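Long-range contacts in pili retraction protein PilT (Thermus thermophilus, PDB 5FL3), which probably binds and hydrolyses ATP as a motor of the secretion-ATPase family, which would power retraction of pili: residues K163-I168 with P207-V212; L241-T246 with L271-Q276. One frame throughout, in Å; residues are numbered along the deposited sequence.

Interaction 1: residues K163-I168 with P207-V212; sequences KNIITI and PDVIMV
Ile165 to Ile168 run beside Val209 to Val212 as neighbouring parallel strands in the central sheet of a P-loop ATPase domain. Backbone hydrogen bonds form the join. Val209 O accepts from Ile166 N at 2.8 Å, and Met211 O takes Ile168 N. Between them Ile166 O receives Met211 N. Asn164 O is gripped twice, by the successive amides Asp208 N and Val209 N.

Polar contacts hold the start of the pair. Asp208 carries CG beside its own backbone N (chi1 -56°), turning the carboxylate back across the gap, where OD2 offers its anti lone pair to Asn164 N at 2.7 Å in a nearly straight bond (170°). Aspartate suits this place because its short side chain stands in for a strand carbonyl. An alanine here would probably leave the backbone N-H of Asn164 without its carboxylate acceptor. Lys163 crosses Asp208 at about a right angle, and its NZ, 4.9 Å from Asp208 OD1, is too far for a salt bridge; a water that donates to Asp208 O receives a weak bond from NZ. The side-chain ND2 of Asn164 bonds to Asp206 O.

Mostly beta-branched side chains suit the two buried faces. Ile165, Thr167, Val209 and Met211 share the one covered by helix 146-160, which begins in the P-loop; Ile165 CG1 lies alongside Val209 CB at 3.9 Å, the two side chains pointing the same way. Ile166, Ile168, Ile210 and Val212 face helix 195-202. Where the strands begin, Ile166 CD1 meets Pro207 CB at 3.5 Å. On the helix 146-160 face, Met211 bends at chi2 and chi3, and its CE comes to 3.9 Å from Thr167 CB.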
ATOM      1  N   LYS A 163      -2.742  -6.708 -21.168  1.00 37.78           N
ATOM      2  CA  LYS A 163      -1.832  -7.550 -20.424  1.00 36.00           C
ATOM      3  C   LYS A 163      -2.537  -8.489 -19.462  1.00 38.09           C
ATOM      4  O   LYS A 163      -3.709  -8.308 -19.107  1.00 36.00           O
ATOM      5  CB  LYS A 163      -0.835  -6.673 -19.662  1.00 39.81           C
ATOM      6  CG  LYS A 163       0.271  -6.154 -20.558  1.00 40.24           C
ATOM      7  CD  LYS A 163       0.979  -4.979 -19.950  1.00 41.29           C
ATOM      8  CE  LYS A 163       1.995  -4.400 -20.940  1.00 39.01           C
ATOM      9  NZ  LYS A 163       3.251  -5.207 -21.011  1.00 48.35           N
ATOM     10  N   ASN A 164      -1.817  -9.518 -19.049  1.00 34.17           N
ATOM     11  CA  ASN A 164      -2.323 -10.357 -17.992  1.00 32.98           C
ATOM     12  C   ASN A 164      -1.688  -9.946 -16.647  1.00 33.09           C
ATOM     13  O   ASN A 164      -0.489 -10.113 -16.423  1.00 36.65           O
ATOM     14  CB  ASN A 164      -2.057 -11.813 -18.319  1.00 30.77           C
ATOM     15  CG  ASN A 164      -2.712 -12.735 -17.347  1.00 36.81           C
ATOM     16  OD1 ASN A 164      -3.827 -12.463 -16.871  1.00 36.79           O
ATOM     17  ND2 ASN A 164      -2.030 -13.833 -17.019  1.00 31.95           N
ATOM     18  N   ILE A 165      -2.501  -9.388 -15.767  1.00 31.09           N
ATOM     19  CA  ILE A 165      -2.047  -8.865 -14.483  1.00 31.62           C
ATOM     20  C   ILE A 165      -2.508  -9.764 -13.361  1.00 32.56           C
ATOM     21  O   ILE A 165      -3.716  -9.938 -13.170  1.00 28.40           O
ATOM     22  CB  ILE A 165      -2.601  -7.470 -14.209  1.00 29.04           C
ATOM     23  CG1 ILE A 165      -2.170  -6.470 -15.299  1.00 33.54           C
ATOM     24  CG2 ILE A 165      -2.191  -7.022 -12.853  1.00 26.57           C
ATOM     25  CD1 ILE A 165      -2.974  -5.150 -15.239  1.00 29.71           C
ATOM     26  N   ILE A 166      -1.552 -10.330 -12.625  1.00 31.14           N
ATOM     27  CA  ILE A 166      -1.858 -11.248 -11.531  1.00 29.77           C
ATOM     28  C   ILE A 166      -1.385 -10.662 -10.210  1.00 31.69           C
ATOM     29  O   ILE A 166      -0.195 -10.398 -10.016  1.00 32.86           O
ATOM     30  CB  ILE A 166      -1.207 -12.622 -11.754  1.00 32.15           C
ATOM     31  CG1 ILE A 166      -1.561 -13.144 -13.158  1.00 32.82           C
ATOM     32  CG2 ILE A 166      -1.617 -13.611 -10.655  1.00 26.35           C
ATOM     33  CD1 ILE A 166      -0.920 -14.482 -13.492  1.00 32.21           C
ATOM     34  N   THR A 167      -2.327 -10.440  -9.310  1.00 28.55           N
ATOM     35  CA  THR A 167      -2.011  -9.836  -8.027  1.00 32.14           C
ATOM     36  C   THR A 167      -2.199 -10.869  -6.914  1.00 31.99           C
ATOM     37  O   THR A 167      -3.078 -11.718  -7.003  1.00 29.62           O
ATOM     38  CB  THR A 167      -2.879  -8.555  -7.762  1.00 32.07           C
ATOM     39  OG1 THR A 167      -4.171  -8.912  -7.260  1.00 31.56           O
ATOM     40  CG2 THR A 167      -3.050  -7.754  -9.034  1.00 28.30           C
ATOM     41  N   ILE A 168      -1.339 -10.815  -5.893  1.00 33.09           N
ATOM     42  CA  ILE A 168      -1.441 -11.699  -4.726  1.00 30.62           C
ATOM     43  C   ILE A 168      -1.468 -10.827  -3.476  1.00 32.60           C
ATOM     44  O   ILE A 168      -0.506 -10.121  -3.169  1.00 32.23           O
ATOM     45  CB  ILE A 168      -0.294 -12.728  -4.657  1.00 32.40           C
ATOM     46  CG1 ILE A 168      -0.445 -13.774  -5.774  1.00 35.08           C
ATOM     47  CG2 ILE A 168      -0.349 -13.483  -3.348  1.00 29.39           C
ATOM     48  CD1 ILE A 168       0.168 -13.394  -7.052  1.00 37.03           C
ATOM     49  N   PRO A 207       1.807 -14.584 -17.031  1.00 33.34           N
ATOM     50  CA  PRO A 207       1.531 -13.203 -16.657  1.00 34.30           C
ATOM     51  C   PRO A 207       2.422 -12.200 -17.397  1.00 34.18           C
ATOM     52  O   PRO A 207       3.519 -12.552 -17.784  1.00 32.46           O
ATOM     53  CB  PRO A 207       1.857 -13.206 -15.166  1.00 31.26           C
ATOM     54  CG  PRO A 207       3.028 -14.095 -15.093  1.00 31.74           C
ATOM     55  CD  PRO A 207       2.798 -15.185 -16.117  1.00 32.14           C
ATOM     56  N   ASP A 208       1.961 -10.967 -17.570  1.00 36.10           N
ATOM     57  CA  ASP A 208       2.861  -9.865 -17.929  1.00 37.25           C
ATOM     58  C   ASP A 208       3.246  -9.064 -16.686  1.00 39.61           C
ATOM     59  O   ASP A 208       4.389  -8.603 -16.550  1.00 34.18           O
ATOM     60  CB  ASP A 208       2.221  -8.922 -18.949  1.00 36.56           C
ATOM     61  CG  ASP A 208       1.762  -9.641 -20.193  1.00 36.70           C
ATOM     62  OD1 ASP A 208       2.640 -10.042 -20.993  1.00 44.16           O
ATOM     63  OD2 ASP A 208       0.532  -9.805 -20.359  1.00 35.06           O
ATOM     64  N   VAL A 209       2.269  -8.885 -15.793  1.00 36.35           N
ATOM     65  CA  VAL A 209       2.463  -8.078 -14.601  1.00 33.62           C
ATOM     66  C   VAL A 209       2.090  -8.898 -13.400  1.00 36.27           C
ATOM     67  O   VAL A 209       0.994  -9.475 -13.358  1.00 37.07           O
ATOM     68  CB  VAL A 209       1.615  -6.784 -14.625  1.00 36.80           C
ATOM     69  CG1 VAL A 209       1.956  -5.905 -13.423  1.00 26.76           C
ATOM     70  CG2 VAL A 209       1.844  -6.025 -15.937  1.00 30.05           C
ATOM     71  N   ILE A 210       3.009  -8.974 -12.436  1.00 32.73           N
ATOM     72  CA  ILE A 210       2.721  -9.635 -11.173  1.00 32.50           C
ATOM     73  C   ILE A 210       2.845  -8.659  -9.999  1.00 30.89           C
ATOM     74  O   ILE A 210       3.863  -8.005  -9.805  1.00 30.00           O
ATOM     75  CB  ILE A 210       3.656 -10.843 -10.923  1.00 35.10           C
ATOM     76  CG1 ILE A 210       3.635 -11.810 -12.110  1.00 34.86           C
ATOM     77  CG2 ILE A 210       3.289 -11.552  -9.598  1.00 27.57           C
ATOM     78  CD1 ILE A 210       4.679 -12.919 -12.004  1.00 37.21           C
ATOM     79  N   MET A 211       1.786  -8.565  -9.214  1.00 34.82           N
ATOM     80  CA  MET A 211       1.827  -7.752  -8.015  1.00 34.19           C
ATOM     81  C   MET A 211       1.809  -8.655  -6.794  1.00 34.05           C
ATOM     82  O   MET A 211       0.892  -9.448  -6.612  1.00 34.08           O
ATOM     83  CB  MET A 211       0.657  -6.772  -7.985  1.00 32.37           C
ATOM     84  CG  MET A 211       0.818  -5.681  -6.950  1.00 37.82           C
ATOM     85  SD  MET A 211       0.011  -6.056  -5.389  1.00 36.59           S
ATOM     86  CE  MET A 211      -1.628  -5.430  -5.748  1.00 36.24           C
ATOM     87  N   VAL A 212       2.858  -8.553  -5.990  1.00 33.52           N
ATOM     88  CA  VAL A 212       2.964  -9.261  -4.730  1.00 34.64           C
ATOM     89  C   VAL A 212       2.795  -8.253  -3.614  1.00 36.32           C
ATOM     90  O   VAL A 212       3.702  -7.453  -3.393  1.00 34.25           O
ATOM     91  CB  VAL A 212       4.332  -9.932  -4.564  1.00 34.73           C
ATOM     92  CG1 VAL A 212       4.259 -11.010  -3.505  1.00 30.31           C
ATOM     93  CG2 VAL A 212       4.822 -10.481  -5.883  1.00 31.34           C
TER
HETATM   94  O   HOH W   1       5.118  -6.662 -18.677  1.00 39.62           O

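Interaction 2: residues L241-T246 with L271-Q276; sequences LDAWRT and LGILSQ
Thr246 and Ile273 reach toward each other tip to tip where the N-terminal turn of helix 243-251 packs on strand 270-280 of the P-loop ATPase sheet. The methyl CG2 of Thr246 stands 4.1 Å from Ile273 CG2 and about as far from Ile273 CD1, so one methyl faces both branches of the isoleucine. Ala243, a turn earlier, adds its CB at 4.3 Å from the same CD1; its small side chain lets the helix start lie close to the strand.

Threonine suits its place by having two unlike branches. With CG2 anti to the backbone N (OG1 at chi1 -67°), the methyl is given to Ile273 while the hydroxyl turns back along the helix and donates to Asp242 O at 2.6 Å. Thr246 N bonds to that oxygen from the opposite face of its carbonyl plane, so the buried carbonyl is gripped by two donors. OG1 also pairs with Thr240 outside the segments.

Asp242 is the N-cap: its OD1 accepts from Arg245 N, 3.0 Å away and nearly along the C-O axis, satisfying an amide that has no helical carbonyl before it. Its CB points away from the strand, leaving the backbone to meet Ser275. The amide of Ala243 is taken by Glu292 of the next strand.

Ser275 directs its side chain at the bend before the helix, and no hydrogen bond crosses there. Its hydroxyl instead pairs with Thr139 on strand 134-139, and a residue this small allows the bend to come near: Ser275 CB lies 3.4 Å from Leu241 O, and OG 3.2 Å from Asp242 CA.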
ATOM      1  N   LEU A 241      11.546   2.979   5.047  1.00 46.32           N
ATOM      2  CA  LEU A 241      11.183   4.399   5.062  1.00 44.85           C
ATOM      3  C   LEU A 241      11.623   5.150   3.818  1.00 45.39           C
ATOM      4  O   LEU A 241      10.940   6.086   3.391  1.00 49.48           O
ATOM      5  CB  LEU A 241      11.770   5.094   6.299  1.00 46.05           C
ATOM      6  CG  LEU A 241      11.311   4.681   7.699  1.00 50.38           C
ATOM      7  CD1 LEU A 241       9.785   4.646   7.752  1.00 43.40           C
ATOM      8  CD2 LEU A 241      11.955   3.337   8.166  1.00 56.96           C
ATOM      9  N   ASP A 242      12.759   4.764   3.245  1.00 42.86           N
ATOM     10  CA  ASP A 242      13.252   5.431   2.033  1.00 41.14           C
ATOM     11  C   ASP A 242      14.016   4.468   1.148  1.00 39.88           C
ATOM     12  O   ASP A 242      14.077   3.277   1.436  1.00 41.09           O
ATOM     13  CB  ASP A 242      14.142   6.632   2.388  1.00 43.54           C
ATOM     14  CG  ASP A 242      15.220   6.292   3.412  1.00 50.20           C
ATOM     15  OD1 ASP A 242      15.562   5.095   3.601  1.00 45.89           O
ATOM     16  OD2 ASP A 242      15.730   7.246   4.040  1.00 60.59           O
ATOM     17  N   ALA A 243      14.619   4.988   0.083  1.00 41.42           N
ATOM     18  CA  ALA A 243      15.329   4.145  -0.873  1.00 37.67           C
ATOM     19  C   ALA A 243      16.556   3.481  -0.246  1.00 38.15           C
ATOM     20  O   ALA A 243      16.742   2.273  -0.359  1.00 37.49           O
ATOM     21  CB  ALA A 243      15.724   4.952  -2.092  1.00 39.54           C
ATOM     22  N   TRP A 244      17.387   4.273   0.415  1.00 43.00           N
ATOM     23  CA  TRP A 244      18.552   3.743   1.111  1.00 40.93           C
ATOM     24  C   TRP A 244      18.201   2.533   2.002  1.00 43.11           C
ATOM     25  O   TRP A 244      18.772   1.459   1.845  1.00 39.06           O
ATOM     26  CB  TRP A 244      19.200   4.859   1.927  1.00 42.94           C
ATOM     27  CG  TRP A 244      20.215   4.392   2.926  1.00 49.03           C
ATOM     28  CD1 TRP A 244      20.083   4.396   4.287  1.00 44.59           C
ATOM     29  CD2 TRP A 244      21.519   3.852   2.647  1.00 46.49           C
ATOM     30  NE1 TRP A 244      21.219   3.886   4.872  1.00 48.42           N
ATOM     31  CE2 TRP A 244      22.116   3.547   3.892  1.00 50.35           C
ATOM     32  CE3 TRP A 244      22.236   3.599   1.473  1.00 43.72           C
ATOM     33  CZ2 TRP A 244      23.396   2.999   3.993  1.00 41.31           C
ATOM     34  CZ3 TRP A 244      23.499   3.059   1.574  1.00 49.11           C
ATOM     35  CH2 TRP A 244      24.070   2.764   2.829  1.00 46.68           C
ATOM     36  N   ARG A 245      17.240   2.709   2.909  1.00 48.23           N
ATOM     37  CA  ARG A 245      16.798   1.643   3.817  1.00 42.66           C
ATOM     38  C   ARG A 245      16.157   0.468   3.078  1.00 42.82           C
ATOM     39  O   ARG A 245      16.254  -0.690   3.512  1.00 39.10           O
ATOM     40  CB  ARG A 245      15.800   2.196   4.844  1.00 40.46           C
ATOM     41  CG  ARG A 245      16.412   2.543   6.183  1.00 43.58           C
ATOM     42  CD  ARG A 245      15.694   3.702   6.828  1.00 49.82           C
ATOM     43  NE  ARG A 245      16.530   4.891   6.795  1.00 54.58           N
ATOM     44  CZ  ARG A 245      16.081   6.141   6.677  1.00 60.98           C
ATOM     45  NH1 ARG A 245      14.782   6.383   6.571  1.00 51.17           N
ATOM     46  NH2 ARG A 245      16.945   7.156   6.650  1.00 66.31           N
ATOM     47  N   THR A 246      15.495   0.771   1.967  1.00 38.35           N
ATOM     48  CA  THR A 246      14.802  -0.262   1.209  1.00 39.24           C
ATOM     49  C   THR A 246      15.806  -1.200   0.550  1.00 39.39           C
ATOM     50  O   THR A 246      15.701  -2.429   0.648  1.00 38.87           O
ATOM     51  CB  THR A 246      13.876   0.356   0.159  1.00 38.99           C
ATOM     52  OG1 THR A 246      12.802   1.035   0.828  1.00 33.56           O
ATOM     53  CG2 THR A 246      13.316  -0.725  -0.776  1.00 38.83           C
ATOM     54  N   LEU A 271      13.641  -1.087 -11.136  1.00 46.25           N
ATOM     55  CA  LEU A 271      13.190  -0.005 -12.031  1.00 40.65           C
ATOM     56  C   LEU A 271      13.033   1.317 -11.315  1.00 40.43           C
ATOM     57  O   LEU A 271      13.335   2.387 -11.850  1.00 42.23           O
ATOM     58  CB  LEU A 271      11.851  -0.335 -12.644  1.00 36.12           C
ATOM     59  CG  LEU A 271      11.794  -1.445 -13.660  1.00 39.05           C
ATOM     60  CD1 LEU A 271      10.415  -1.418 -14.273  1.00 38.57           C
ATOM     61  CD2 LEU A 271      12.850  -1.217 -14.697  1.00 41.36           C
ATOM     62  N   GLY A 272      12.499   1.220 -10.105  1.00 41.76           N
ATOM     63  CA  GLY A 272      12.141   2.383  -9.320  1.00 42.66           C
ATOM     64  C   GLY A 272      11.734   1.991  -7.910  1.00 41.79           C
ATOM     65  O   GLY A 272      11.246   0.875  -7.671  1.00 38.04           O
ATOM     66  N   ILE A 273      11.981   2.893  -6.964  1.00 35.58           N
ATOM     67  CA  ILE A 273      11.439   2.767  -5.618  1.00 35.42           C
ATOM     68  C   ILE A 273      10.651   4.031  -5.283  1.00 38.26           C
ATOM     69  O   ILE A 273      11.136   5.148  -5.476  1.00 36.71           O
ATOM     70  CB  ILE A 273      12.540   2.553  -4.573  1.00 37.04           C
ATOM     71  CG1 ILE A 273      13.469   1.411  -4.991  1.00 34.35           C
ATOM     72  CG2 ILE A 273      11.934   2.315  -3.191  1.00 35.18           C
ATOM     73  CD1 ILE A 273      14.717   1.335  -4.149  1.00 36.70           C
ATOM     74  N   LEU A 274       9.431   3.844  -4.798  1.00 36.28           N
ATOM     75  CA  LEU A 274       8.589   4.940  -4.367  1.00 29.27           C
ATOM     76  C   LEU A 274       8.310   4.856  -2.874  1.00 35.73           C
ATOM     77  O   LEU A 274       7.401   4.148  -2.450  1.00 38.50           O
ATOM     78  CB  LEU A 274       7.280   4.927  -5.145  1.00 34.21           C
ATOM     79  CG  LEU A 274       7.417   5.228  -6.637  1.00 37.83           C
ATOM     80  CD1 LEU A 274       6.290   4.621  -7.446  1.00 30.04           C
ATOM     81  CD2 LEU A 274       7.435   6.726  -6.818  1.00 45.69           C
ATOM     82  N   SER A 275       9.089   5.574  -2.071  1.00 39.92           N
ATOM     83  CA  SER A 275       8.902   5.545  -0.625  1.00 36.41           C
ATOM     84  C   SER A 275       7.940   6.636  -0.207  1.00 35.95           C
ATOM     85  O   SER A 275       8.050   7.764  -0.639  1.00 39.64           O
ATOM     86  CB  SER A 275      10.232   5.690   0.094  1.00 37.90           C
ATOM     87  OG  SER A 275      11.061   4.578  -0.177  1.00 36.73           O
ATOM     88  N   GLN A 276       6.971   6.279   0.623  1.00 39.44           N
ATOM     89  CA  GLN A 276       5.853   7.158   0.878  1.00 38.34           C
ATOM     90  C   GLN A 276       5.635   7.410   2.355  1.00 40.93           C
ATOM     91  O   GLN A 276       5.884   6.545   3.188  1.00 38.44           O
ATOM     92  CB  GLN A 276       4.586   6.574   0.260  1.00 32.20           C
ATOM     93  CG  GLN A 276       4.656   6.513  -1.246  1.00 37.58           C
ATOM     94  CD  GLN A 276       3.369   6.059  -1.871  1.00 34.54           C
ATOM     95  OE1 GLN A 276       2.343   5.922  -1.199  1.00 37.62           O
ATOM     96  NE2 GLN A 276       3.407   5.820  -3.157  1.00 32.13           N
TER

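How the interactions relate
Interactions 1 and 2 both reach the same mixed sheet, their centres 21 Å apart and their nearest atoms about 10 Å apart, without touching. They follow in series along the chain, 163-168 with 207-212 closing before 241-246 meets 271-276. Across the sheet, strands 233-238 and 134-139 separate strand 209-212 from strand 270-280. Strand 134-139 leads into the P-loop that holds ADP, so the two contacts flank the nucleotide-bearing middle of the sheet. Interaction 1 joins adjacent strands side by side, whereas interaction 2 lays a helix start on the sheet; together they tie distant parts of the chain into one ATPase core.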